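Poly-gamma-glutamate hydrolase (Bacillus phage phiNIT1, PDB 3A9L) hydrolyses the gamma-glutamyl linkages of bacterial poly-gamma-glutamate, acting as a zinc peptidase. Local coordinates at residues P32-F37 / E201-Y206; R54-E57 / S62-L65; R172-N177 / L193-A198; T120-L125 / K160-E165. All blocks are in the same frame, centred on the assembly; numbering follows the deposited sequence.

Contact 1: residues P32-F37 / E201-Y206; sequences PSMIYF and EAEAEY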
loop_
_atom_site.group_PDB
_atom_site.type_symbol
_atom_site.label_atom_id
_atom_site.label_comp_id
_atom_site.label_asym_id
_atom_site.label_seq_id
_atom_site.Cartn_x
_atom_site.Cartn_y
_atom_site.Cartn_z
ATOM N N PRO A 32 0.091 14.903 2.631
ATOM C CA PRO A 32 -0.443 15.816 1.620
ATOM C C PRO A 32 0.585 16.364 0.619
ATOM O O PRO A 32 0.220 16.692 -0.525
ATOM C CB PRO A 32 -0.976 16.981 2.460
ATOM C CG PRO A 32 -0.197 16.903 3.735
ATOM C CD PRO A 32 -0.060 15.466 3.989
ATOM N N SER A 33 1.846 16.422 1.025
ATOM C CA SER A 33 2.872 17.209 0.320
ATOM C C SER A 33 3.852 16.434 -0.535
ATOM O O SER A 33 4.237 16.934 -1.600
ATOM C CB SER A 33 3.679 18.046 1.300
ATOM O OG SER A 33 2.853 19.031 1.877
ATOM N N MET A 34 4.261 15.249 -0.066
ATOM C CA MET A 34 5.402 14.528 -0.632
ATOM C C MET A 34 5.209 13.012 -0.767
ATOM O O MET A 34 4.717 12.343 0.159
ATOM C CB MET A 34 6.659 14.814 0.213
ATOM C CG MET A 34 7.949 14.182 -0.287
ATOM S SD MET A 34 8.308 14.532 -2.014
ATOM C CE MET A 34 9.119 16.087 -1.908
ATOM N N ILE A 35 5.616 12.461 -1.917
ATOM C CA ILE A 35 5.488 11.033 -2.157
ATOM C C ILE A 35 6.803 10.511 -2.778
ATOM O O ILE A 35 7.297 11.065 -3.743
ATOM C CB ILE A 35 4.283 10.699 -3.100
ATOM C CG1 ILE A 35 4.219 9.197 -3.389
ATOM C CG2 ILE A 35 4.331 11.555 -4.390
ATOM C CD1 ILE A 35 2.994 8.729 -4.223
ATOM N N TYR A 36 7.360 9.470 -2.176
ATOM C CA TYR A 36 8.567 8.874 -2.666
ATOM C C TYR A 36 8.197 7.573 -3.287
ATOM O O TYR A 36 7.479 6.771 -2.694
ATOM C CB TYR A 36 9.521 8.636 -1.511
ATOM C CG TYR A 36 9.993 9.900 -0.865
ATOM C CD1 TYR A 36 10.915 10.718 -1.512
ATOM C CD2 TYR A 36 9.503 10.301 0.375
ATOM C CE1 TYR A 36 11.380 11.882 -0.925
ATOM C CE2 TYR A 36 9.958 11.499 0.963
ATOM C CZ TYR A 36 10.907 12.258 0.296
ATOM O OH TYR A 36 11.375 13.431 0.835
ATOM N N PHE A 37 8.679 7.346 -4.499
ATOM C CA PHE A 37 8.155 6.195 -5.235
ATOM C C PHE A 37 9.062 5.715 -6.343
ATOM O O PHE A 37 9.979 6.408 -6.768
ATOM C CB PHE A 37 6.747 6.505 -5.775
ATOM C CG PHE A 37 6.743 7.297 -7.035
ATOM C CD1 PHE A 37 6.884 8.693 -7.013
ATOM C CD2 PHE A 37 6.624 6.652 -8.258
ATOM C CE1 PHE A 37 6.897 9.421 -8.213
ATOM C CE2 PHE A 37 6.642 7.368 -9.460
ATOM C CZ PHE A 37 6.791 8.744 -9.443
ATOM N N GLU A 201 17.105 15.318 4.618
ATOM C CA GLU A 201 17.641 16.667 4.869
ATOM C C GLU A 201 17.239 17.671 3.819
ATOM O O GLU A 201 16.873 18.808 4.155
ATOM C CB GLU A 201 19.176 16.616 4.965
ATOM C CG GLU A 201 19.685 15.981 6.263
ATOM C CD GLU A 201 21.200 15.917 6.351
ATOM O OE1 GLU A 201 21.883 16.747 5.719
ATOM O OE2 GLU A 201 21.724 15.038 7.075
ATOM N N ALA A 202 17.312 17.246 2.559
ATOM C CA ALA A 202 16.976 18.075 1.409
ATOM C C ALA A 202 15.481 18.351 1.380
ATOM O O ALA A 202 15.080 19.493 1.124
ATOM C CB ALA A 202 17.428 17.407 0.120
ATOM N N GLU A 203 14.665 17.332 1.693
ATOM C CA GLU A 203 13.212 17.532 1.827
ATOM C C GLU A 203 12.911 18.545 2.939
ATOM O O GLU A 203 12.040 19.418 2.761
ATOM C CB GLU A 203 12.444 16.207 2.084
ATOM C CG GLU A 203 10.919 16.348 1.877
ATOM C CD GLU A 203 10.017 15.409 2.714
ATOM O OE1 GLU A 203 10.241 14.185 2.762
ATOM O OE2 GLU A 203 9.022 15.903 3.293
ATOM N N ALA A 204 13.638 18.431 4.060
ATOM C CA ALA A 204 13.486 19.325 5.229
ATOM C C ALA A 204 13.766 20.793 4.922
ATOM O O ALA A 204 12.901 21.646 5.116
ATOM C CB ALA A 204 14.351 18.817 6.439
ATOM N N GLU A 205 14.964 21.080 4.416
ATOM C CA GLU A 205 15.341 22.432 3.977
ATOM C C GLU A 205 14.336 22.994 2.948
ATOM O O GLU A 205 13.871 24.136 3.078
ATOM C CB GLU A 205 16.774 22.415 3.410
ATOM C CG GLU A 205 17.445 23.788 3.317
ATOM C CD GLU A 205 18.765 23.746 2.566
ATOM O OE1 GLU A 205 19.622 22.897 2.903
ATOM O OE2 GLU A 205 18.946 24.574 1.633
ATOM N N TYR A 206 13.989 22.188 1.945
ATOM C CA TYR A 206 12.959 22.550 0.953
ATOM C C TYR A 206 11.700 23.054 1.608
ATOM O O TYR A 206 11.212 24.154 1.297
ATOM C CB TYR A 206 12.602 21.342 0.057
ATOM C CG TYR A 206 11.573 21.638 -1.010
ATOM C CD1 TYR A 206 11.838 22.574 -2.018
ATOM C CD2 TYR A 206 10.339 20.993 -1.019
ATOM C CE1 TYR A 206 10.900 22.864 -3.003
ATOM C CE2 TYR A 206 9.389 21.274 -2.012
ATOM C CZ TYR A 206 9.693 22.209 -3.009
ATOM O OH TYR A 206 8.778 22.508 -3.995
#

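Contact 2: residues R54-E57 / S62-L65; sequences RVVE and SLYL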
loop_
_atom_site.group_PDB
_atom_site.type_symbol
_atom_site.label_atom_id
_atom_site.label_comp_id
_atom_site.label_asym_id
_atom_site.label_seq_id
_atom_site.Cartn_x
_atom_site.Cartn_y
_atom_site.Cartn_z
ATOM N N ARG A 54 13.361 3.320 3.611
ATOM C CA ARG A 54 14.157 4.088 4.552
ATOM C C ARG A 54 13.831 5.593 4.453
ATOM O O ARG A 54 13.711 6.283 5.480
ATOM C CB ARG A 54 15.659 3.826 4.283
ATOM C CG ARG A 54 16.669 4.415 5.317
ATOM C CD ARG A 54 16.471 3.770 6.706
ATOM N NE ARG A 54 17.286 4.431 7.713
ATOM C CZ ARG A 54 16.993 4.453 9.008
ATOM N NH1 ARG A 54 15.895 3.844 9.454
ATOM N NH2 ARG A 54 17.797 5.084 9.856
ATOM N N VAL A 55 13.710 6.115 3.225
ATOM C CA VAL A 55 13.341 7.526 3.065
ATOM C C VAL A 55 11.954 7.835 3.646
ATOM O O VAL A 55 11.706 8.913 4.223
ATOM C CB VAL A 55 13.426 8.016 1.581
ATOM C CG1 VAL A 55 12.911 9.450 1.465
ATOM C CG2 VAL A 55 14.868 7.997 1.113
ATOM N N VAL A 56 11.042 6.901 3.458
ATOM C CA VAL A 56 9.693 7.037 3.984
ATOM C C VAL A 56 9.690 6.904 5.511
ATOM O O VAL A 56 8.973 7.650 6.210
ATOM C CB VAL A 56 8.753 6.022 3.289
ATOM C CG1 VAL A 56 7.428 5.827 4.068
ATOM C CG2 VAL A 56 8.472 6.507 1.880
ATOM N N GLU A 57 10.473 5.951 6.019
ATOM C CA GLU A 57 10.591 5.735 7.472
ATOM C C GLU A 57 11.221 6.977 8.124
ATOM O O GLU A 57 10.790 7.404 9.193
ATOM C CB GLU A 57 11.390 4.473 7.773
ATOM C CG GLU A 57 10.620 3.178 7.576
ATOM C CD GLU A 57 11.521 2.042 7.087
ATOM O OE1 GLU A 57 12.738 2.081 7.411
ATOM O OE2 GLU A 57 11.021 1.146 6.346
ATOM N N SER A 62 4.537 9.788 1.751
ATOM C CA SER A 62 3.789 8.673 1.173
ATOM C C SER A 62 4.762 7.831 0.318
ATOM O O SER A 62 5.865 8.296 -0.038
ATOM C CB SER A 62 2.620 9.139 0.296
ATOM O OG SER A 62 1.693 9.982 0.953
ATOM N N LEU A 63 4.343 6.601 0.028
ATOM C CA LEU A 63 5.129 5.597 -0.673
ATOM C C LEU A 63 4.283 4.984 -1.773
ATOM O O LEU A 63 3.076 4.768 -1.603
ATOM C CB LEU A 63 5.555 4.491 0.318
ATOM C CG LEU A 63 6.170 3.149 -0.107
ATOM C CD1 LEU A 63 7.061 2.544 0.999
ATOM C CD2 LEU A 63 5.126 2.125 -0.586
ATOM N N TYR A 64 4.922 4.694 -2.907
ATOM C CA TYR A 64 4.311 3.856 -3.939
ATOM C C TYR A 64 5.433 3.081 -4.556
ATOM O O TYR A 64 6.466 3.684 -4.834
ATOM C CB TYR A 64 3.659 4.700 -5.022
ATOM C CG TYR A 64 3.243 3.876 -6.224
ATOM C CD1 TYR A 64 4.154 3.604 -7.260
ATOM C CD2 TYR A 64 1.965 3.374 -6.330
ATOM C CE1 TYR A 64 3.791 2.872 -8.337
ATOM C CE2 TYR A 64 1.584 2.641 -7.429
ATOM C CZ TYR A 64 2.501 2.388 -8.412
ATOM O OH TYR A 64 2.159 1.642 -9.490
ATOM N N LEU A 65 5.229 1.777 -4.783
ATOM C CA LEU A 65 6.231 0.910 -5.444
ATOM C C LEU A 65 5.593 -0.078 -6.397
ATOM O O LEU A 65 4.776 -0.901 -5.977
ATOM C CB LEU A 65 6.963 0.073 -4.401
ATOM C CG LEU A 65 7.755 0.685 -3.287
ATOM C CD1 LEU A 65 8.166 -0.439 -2.390
ATOM C CD2 LEU A 65 8.994 1.418 -3.854
#

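Contact 3: residues R172-N177 / L193-A198; sequences RAFFQN and LDYAEA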
loop_
_atom_site.group_PDB
_atom_site.type_symbol
_atom_site.label_atom_id
_atom_site.label_comp_id
_atom_site.label_asym_id
_atom_site.label_seq_id
_atom_site.Cartn_x
_atom_site.Cartn_y
_atom_site.Cartn_z
ATOM N N ARG A 172 24.742 -1.309 -5.491
ATOM C CA ARG A 172 25.468 -2.426 -4.908
ATOM C C ARG A 172 26.191 -2.008 -3.625
ATOM O O ARG A 172 26.274 -2.807 -2.705
ATOM C CB ARG A 172 26.429 -3.136 -5.892
ATOM C CG ARG A 172 25.781 -4.241 -6.716
ATOM C CD ARG A 172 26.789 -4.994 -7.563
ATOM N NE ARG A 172 26.414 -5.136 -8.976
ATOM C CZ ARG A 172 25.614 -6.067 -9.504
ATOM N NH1 ARG A 172 25.011 -6.996 -8.758
ATOM N NH2 ARG A 172 25.401 -6.058 -10.810
ATOM N N ALA A 173 26.631 -0.742 -3.541
ATOM C CA ALA A 173 27.329 -0.250 -2.361
ATOM C C ALA A 173 26.389 0.097 -1.187
ATOM O O ALA A 173 26.852 0.262 -0.073
ATOM C CB ALA A 173 28.283 0.924 -2.709
ATOM N N PHE A 174 25.080 0.201 -1.442
ATOM C CA PHE A 174 24.061 0.215 -0.351
ATOM C C PHE A 174 24.056 -1.080 0.515
ATOM O O PHE A 174 23.544 -1.064 1.641
ATOM C CB PHE A 174 22.616 0.335 -0.899
ATOM C CG PHE A 174 22.265 1.656 -1.590
ATOM C CD1 PHE A 174 22.970 2.833 -1.368
ATOM C CD2 PHE A 174 21.168 1.696 -2.463
ATOM C CE1 PHE A 174 22.605 4.029 -2.008
ATOM C CE2 PHE A 174 20.798 2.895 -3.114
ATOM C CZ PHE A 174 21.516 4.058 -2.895
ATOM N N PHE A 175 24.552 -2.200 -0.010
ATOM C CA PHE A 175 24.361 -3.497 0.679
ATOM C C PHE A 175 25.663 -4.106 1.158
ATOM O O PHE A 175 26.685 -3.976 0.515
ATOM C CB PHE A 175 23.588 -4.519 -0.187
ATOM C CG PHE A 175 22.257 -4.019 -0.668
ATOM C CD1 PHE A 175 21.182 -3.899 0.205
ATOM C CD2 PHE A 175 22.088 -3.643 -1.993
ATOM C CE1 PHE A 175 19.947 -3.412 -0.237
ATOM C CE2 PHE A 175 20.854 -3.157 -2.448
ATOM C CZ PHE A 175 19.784 -3.041 -1.568
ATOM N N GLN A 176 25.594 -4.765 2.302
ATOM C CA GLN A 176 26.708 -5.460 2.928
ATOM C C GLN A 176 27.356 -6.460 1.992
ATOM O O GLN A 176 26.646 -7.298 1.412
ATOM C CB GLN A 176 26.163 -6.164 4.185
ATOM C CG GLN A 176 25.785 -5.185 5.277
ATOM C CD GLN A 176 26.992 -4.666 5.961
ATOM O OE1 GLN A 176 27.920 -5.431 6.230
ATOM N NE2 GLN A 176 27.044 -3.364 6.192
ATOM N N ASN A 177 28.685 -6.373 1.809
ATOM C CA ASN A 177 29.417 -7.262 0.874
ATOM C C ASN A 177 29.363 -6.800 -0.593
ATOM O O ASN A 177 29.816 -7.519 -1.492
ATOM C CB ASN A 177 28.852 -8.702 0.965
ATOM C CG ASN A 177 29.922 -9.759 1.047
ATOM O OD1 ASN A 177 31.082 -9.465 1.335
ATOM N ND2 ASN A 177 29.524 -11.024 0.854
ATOM N N LEU A 193 22.508 4.264 4.507
ATOM C CA LEU A 193 21.916 5.151 5.541
ATOM C C LEU A 193 22.148 6.650 5.277
ATOM O O LEU A 193 21.213 7.467 5.347
ATOM C CB LEU A 193 22.404 4.752 6.931
ATOM C CG LEU A 193 22.207 3.275 7.377
ATOM C CD1 LEU A 193 22.820 2.994 8.725
ATOM C CD2 LEU A 193 20.730 2.868 7.404
ATOM N N ASP A 194 23.397 7.004 4.989
ATOM C CA ASP A 194 23.753 8.379 4.595
ATOM C C ASP A 194 22.977 8.877 3.357
ATOM O O ASP A 194 22.578 10.060 3.269
ATOM C CB ASP A 194 25.262 8.464 4.354
ATOM C CG ASP A 194 26.091 8.277 5.631
ATOM O OD1 ASP A 194 25.556 8.429 6.738
ATOM O OD2 ASP A 194 27.310 8.013 5.530
ATOM N N TYR A 195 22.777 7.988 2.385
ATOM C CA TYR A 195 22.073 8.356 1.158
ATOM C C TYR A 195 20.646 8.728 1.566
ATOM O O TYR A 195 20.191 9.850 1.322
ATOM C CB TYR A 195 22.102 7.188 0.154
ATOM C CG TYR A 195 21.851 7.568 -1.298
ATOM C CD1 TYR A 195 20.570 7.912 -1.737
ATOM C CD2 TYR A 195 22.875 7.546 -2.221
ATOM C CE1 TYR A 195 20.328 8.255 -3.044
ATOM C CE2 TYR A 195 22.640 7.880 -3.558
ATOM C CZ TYR A 195 21.364 8.231 -3.956
ATOM O OH TYR A 195 21.097 8.557 -5.262
ATOM N N ALA A 196 19.966 7.810 2.250
ATOM C CA ALA A 196 18.607 8.051 2.649
ATOM C C ALA A 196 18.438 9.313 3.546
ATOM O O ALA A 196 17.489 10.085 3.355
ATOM C CB ALA A 196 18.006 6.807 3.271
ATOM N N GLU A 197 19.395 9.566 4.443
ATOM C CA GLU A 197 19.402 10.773 5.296
ATOM C C GLU A 197 19.587 12.047 4.471
ATOM O O GLU A 197 18.945 13.063 4.728
ATOM C CB GLU A 197 20.491 10.675 6.361
ATOM C CG GLU A 197 20.806 12.002 7.106
ATOM C CD GLU A 197 19.747 12.374 8.166
ATOM O OE1 GLU A 197 18.883 11.531 8.486
ATOM O OE2 GLU A 197 19.757 13.520 8.656
ATOM N N ALA A 198 20.462 11.985 3.471
ATOM C CA ALA A 198 20.616 13.111 2.529
ATOM C C ALA A 198 19.292 13.550 1.905
ATOM O O ALA A 198 19.031 14.727 1.779
ATOM C CB ALA A 198 21.619 12.776 1.448
#

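Contact 4: residues T120-L125 / K160-E165; sequences TELRNL and KGVQLE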
loop_
_atom_site.group_PDB
_atom_site.type_symbol
_atom_site.label_atom_id
_atom_site.label_comp_id
_atom_site.label_asym_id
_atom_site.label_seq_id
_atom_site.Cartn_x
_atom_site.Cartn_y
_atom_site.Cartn_z
ATOM N N THR A 120 13.428 22.178 -9.689
ATOM C CA THR A 120 14.852 22.517 -9.793
ATOM C C THR A 120 15.427 22.726 -8.433
ATOM O O THR A 120 16.555 22.283 -8.168
ATOM C CB THR A 120 15.113 23.840 -10.549
ATOM O OG1 THR A 120 14.279 23.915 -11.707
ATOM C CG2 THR A 120 16.577 23.921 -10.977
ATOM N N GLU A 121 14.648 23.411 -7.594
ATOM C CA GLU A 121 15.047 23.712 -6.230
ATOM C C GLU A 121 15.292 22.487 -5.366
ATOM O O GLU A 121 16.337 22.403 -4.763
ATOM C CB GLU A 121 14.058 24.624 -5.547
ATOM C CG GLU A 121 14.557 25.052 -4.175
ATOM C CD GLU A 121 13.492 25.736 -3.361
ATOM O OE1 GLU A 121 12.464 26.166 -3.951
ATOM O OE2 GLU A 121 13.700 25.837 -2.128
ATOM N N LEU A 122 14.331 21.565 -5.306
ATOM C CA LEU A 122 14.512 20.272 -4.662
ATOM C C LEU A 122 15.545 19.391 -5.371
ATOM O O LEU A 122 16.322 18.710 -4.698
ATOM C CB LEU A 122 13.190 19.528 -4.545
ATOM C CG LEU A 122 13.162 18.269 -3.643
ATOM C CD1 LEU A 122 13.663 18.571 -2.214
ATOM C CD2 LEU A 122 11.755 17.703 -3.647
ATOM N N ARG A 123 15.537 19.375 -6.711
ATOM C CA ARG A 123 16.644 18.768 -7.502
ATOM C C ARG A 123 18.049 19.205 -7.030
ATOM O O ARG A 123 18.888 18.338 -6.720
ATOM C CB ARG A 123 16.487 19.024 -9.018
ATOM C CG ARG A 123 17.617 18.432 -9.861
ATOM C CD ARG A 123 17.775 19.149 -11.191
ATOM N NE ARG A 123 18.405 20.463 -11.011
ATOM C CZ ARG A 123 18.806 21.238 -12.007
ATOM N NH1 ARG A 123 18.608 20.838 -13.244
ATOM N NH2 ARG A 123 19.365 22.432 -11.760
ATOM N N ASN A 124 18.310 20.520 -7.011
ATOM C CA ASN A 124 19.591 21.061 -6.548
ATOM C C ASN A 124 19.913 20.677 -5.091
ATOM O O ASN A 124 21.060 20.363 -4.747
ATOM C CB ASN A 124 19.659 22.588 -6.707
ATOM C CG ASN A 124 19.601 23.050 -8.175
ATOM O OD1 ASN A 124 19.873 22.278 -9.093
ATOM N ND2 ASN A 124 19.255 24.314 -8.386
ATOM N N LEU A 125 18.894 20.719 -4.243
ATOM C CA LEU A 125 19.051 20.411 -2.805
ATOM C C LEU A 125 19.509 18.987 -2.532
ATOM O O LEU A 125 20.405 18.766 -1.732
ATOM C CB LEU A 125 17.774 20.782 -2.051
ATOM C CG LEU A 125 17.645 22.321 -2.011
ATOM C CD1 LEU A 125 16.250 22.817 -1.599
ATOM C CD2 LEU A 125 18.721 22.918 -1.103
ATOM N N LYS A 160 5.959 19.330 -11.123
ATOM C CA LYS A 160 7.412 19.484 -11.051
ATOM C C LYS A 160 7.983 18.483 -10.049
ATOM O O LYS A 160 7.855 18.674 -8.831
ATOM C CB LYS A 160 7.774 20.900 -10.595
ATOM C CG LYS A 160 7.268 22.035 -11.438
ATOM C CD LYS A 160 7.677 23.379 -10.829
ATOM C CE LYS A 160 7.268 23.509 -9.360
ATOM N NZ LYS A 160 8.397 23.267 -8.388
ATOM N N GLY A 161 8.612 17.418 -10.552
ATOM C CA GLY A 161 9.101 16.342 -9.711
ATOM C C GLY A 161 10.625 16.277 -9.727
ATOM O O GLY A 161 11.253 17.092 -10.382
ATOM N N VAL A 162 11.215 15.333 -8.984
ATOM C CA VAL A 162 12.680 15.186 -8.958
ATOM C C VAL A 162 12.996 13.723 -9.171
ATOM O O VAL A 162 12.603 12.866 -8.375
ATOM C CB VAL A 162 13.311 15.600 -7.602
ATOM C CG1 VAL A 162 14.771 15.143 -7.499
ATOM C CG2 VAL A 162 13.190 17.092 -7.363
ATOM N N GLN A 163 13.749 13.444 -10.215
ATOM C CA GLN A 163 14.100 12.094 -10.541
ATOM C C GLN A 163 15.552 11.781 -10.109
ATOM O O GLN A 163 16.492 12.532 -10.452
ATOM C CB GLN A 163 13.935 11.873 -12.059
ATOM C CG GLN A 163 14.307 10.462 -12.451
ATOM C CD GLN A 163 14.228 10.207 -13.945
ATOM O OE1 GLN A 163 13.290 9.595 -14.402
ATOM N NE2 GLN A 163 15.247 10.660 -14.704
ATOM N N LEU A 164 15.749 10.674 -9.391
ATOM C CA LEU A 164 17.107 10.201 -9.130
ATOM C C LEU A 164 17.405 8.944 -9.924
ATOM O O LEU A 164 16.666 7.994 -9.879
ATOM C CB LEU A 164 17.372 9.925 -7.636
ATOM C CG LEU A 164 17.406 11.095 -6.634
ATOM C CD1 LEU A 164 16.032 11.702 -6.435
ATOM C CD2 LEU A 164 17.960 10.619 -5.281
ATOM N N GLU A 165 18.508 8.936 -10.649
ATOM C CA GLU A 165 18.864 7.732 -11.400
ATOM C C GLU A 165 20.183 7.250 -10.819
ATOM O O GLU A 165 21.215 7.915 -10.987
ATOM C CB GLU A 165 18.944 8.057 -12.899
ATOM C CG GLU A 165 17.553 8.180 -13.628
ATOM C CD GLU A 165 17.110 6.914 -14.353
ATOM O OE1 GLU A 165 17.822 5.915 -14.317
ATOM O OE2 GLU A 165 16.022 6.904 -14.946
#

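Contact 1: residues P32-F37 / E201-Y206
Tyr36 keeps its ring beside its backbone N (chi1 -65°), which carries the phenol end nearer the helix, while Glu203 has CG anti to its N (chi1 -166°) and runs on extended until its carboxylate reaches the strand. The phenol donates a hydrogen bond from Tyr36 OH to Glu203 OE1, and OE1 lies at the ring edge, in the ring plane. The ring and carboxylate planes are turned 45° apart. The bond is modelled as very short, 2.4 Å between Tyr36 OH and Glu203 OE1, and its exact length is doubtful. Met34 completes the contact with its methylenes: Met34 CG comes within 3.8 Å of Glu203 OE1, the two chains sliding past each other in opposite directions. The bend at its second torsion puts Met34 SD 4.1 Å above one face of the Tyr36 ring, toward the rim, and the third torsion directs CE.

The contact joins strand 34-42 of the central sheet to the long C-terminal helix 190-209, and Val55, Val56 and Thr59 of helix 48-59 also touch Tyr36. Tyrosine suits this place because its ring can lie buried while its hydroxyl meets an acid. The phenol O-H gives the carboxylate a polar partner where Met34 offers only carbon and sulfur, and probably favours its ionised form. The result is a polar link at the edge of the apolar packing between sheet and helix, with Glu203 only partly buried.

Contact 2: residues R54-E57 / S62-L65
Strand 34-42, helix 48-59 and strand 62-68 form a beta-alpha-beta unit with its two strands parallel and adjacent, and Val56 meets Ser62 and Leu63 where the helix lies against the start of its second strand. One methyl does the touching. Val56 CG2 lies 3.7 Å from the carbonyl oxygen Ser62 O and 3.9 Å from Leu63 CB. With chi1 at 163°, Val56 holds CG2 beside its own backbone N and CG1 beside the carbonyl carbon, and it is the former branch that faces the strand. The Val56 and Leu63 side chains cross at about a right angle, and Leu63 offers its CB while the rest of the leucine packs on Ile52 and Tyr53 of the same helix. The backbones can therefore come close: Val56 CA and Leu63 CA are 6.7 Å apart.

Ser62 directs its side chain away from the helix, where OG hydrogen-bonds to His96 NE2 and Gln30 N. Its small hydroxyl suits the other face of the strand, whereas valine, short and branched at CB, suits a helix lying this near the sheet. Ser62 O, already in a probable bond with Tyr36 N, meets in Val56 CG2 a methyl that is no conventional hydrogen-bond donor, so the approach is plain van der Waals packing. What joins helix to strand here is consequently dispersion and the burial of apolar surface, while the polar atoms of Ser62 find their partners away from the helix.

Contact 3: residues R172-N177 / L193-A198
The ring of Phe174 turns its edge to one face of the Tyr195 ring, a T-shaped (edge-to-face) pair with planes at 75° and centroids 5.1 Å apart. This aromatic motif ties the 172-177 segment to helix 190-209. Phe174 CZ stands 3.8 Å above the Tyr195 ring plane, over its centre, while Tyr195 CD2 lies at the phenylalanine edge, in that ring's plane. Two further rings extend the pair: Phe174 CB sits over the centre of one face of the Phe175 ring, and Phe192 makes another edge-to-face pair with Phe174.

Tyr195 has CG anti to its backbone N (chi1 -160°), and its CB sets out toward Phe174. Its ring also packs on Leu164 and Ile166 of strand 162-167 and on Leu130 of helix 120-132. Aromatic residues suit this buried place because the C-H edge of one ring, slightly positive, is drawn to the pi face of the other. Tyrosine adds a hydroxyl that shares a hydrogen bond with Thr113 OG1, and this fixes the far end of the ring. The zinc ion is about 12 Å from the Tyr195 side chain. Closest of all across the contact are Phe174 CE1 and Tyr195 CD2, 3.5 Å apart.

Contact 4: residues T120-L125 / K160-E165
Apolar packing between Leu122 and Val162 forms the centre of this contact, and a single methyl, Val162 CG2, does most of it. Val162 CG2 rests 3.7 Å from Leu122 CB and 4.0 Å from Leu122 CD2, the two side chains crossing at about a right angle. Val162 CG2 also presses on the helix backbone, 3.3 Å from Arg123 N. The first torsion of Val162 (167°) sets CG2 beside the valine's own N, while CG1 comes 4.1 Å from Arg123 CA. Valine, branched at CB, suits a strand and presents two methyls to a helix lying close.

Within the helix segment, the side-chain hydrogen bonds join Arg123 to Asn124. Arg123 bends at its third torsion, leads away from the strand and grips Asn124 OD1 side-on with two nitrogens. Arg123 NH2, 2.7 Å from Asn124 OD1, donates onto a lone pair in the carbonyl plane, whereas Arg123 NE, 3.0 Å from the same OD1, stands above that plane. At the first turn, Asn119 OD1 accepts a hydrogen bond from Leu122 N.

Within the fold, helix 120-132 thus lies over strand 162-167, which pairs with strands 98-105 and 113-116. Tyr206 of helix 190-209 packs on Leu122, and Val139 of strand 138-139 touches Arg123 and Asn124.

All four contacts are buried. In contact 3 both touching residues are buried, whereas contacts 1, 2 and 4 each include one partly exposed partner: Glu203, Val56 and Arg123. Contact 2 lies nearest the centre of the chain. Contacts 1, 2 and 4 lay helices on one mixed sheet; contact 3 instead joins segment 172-177 to helix 190-209, which it shares with contact 1. Contacts 1 and 2 meet through neighbouring strands, with Met34 O probably bonded to Ser62 N. Met34 CE touches Leu122 CD2 between contacts 1 and 4, and Arg54 packs on Ala196 between contacts 2 and 3. Chemistry varies with place: aliphatic methyls in contacts 2 and 4, a T-shaped ring pair in contact 3, and a phenol-carboxylate bond in contact 1.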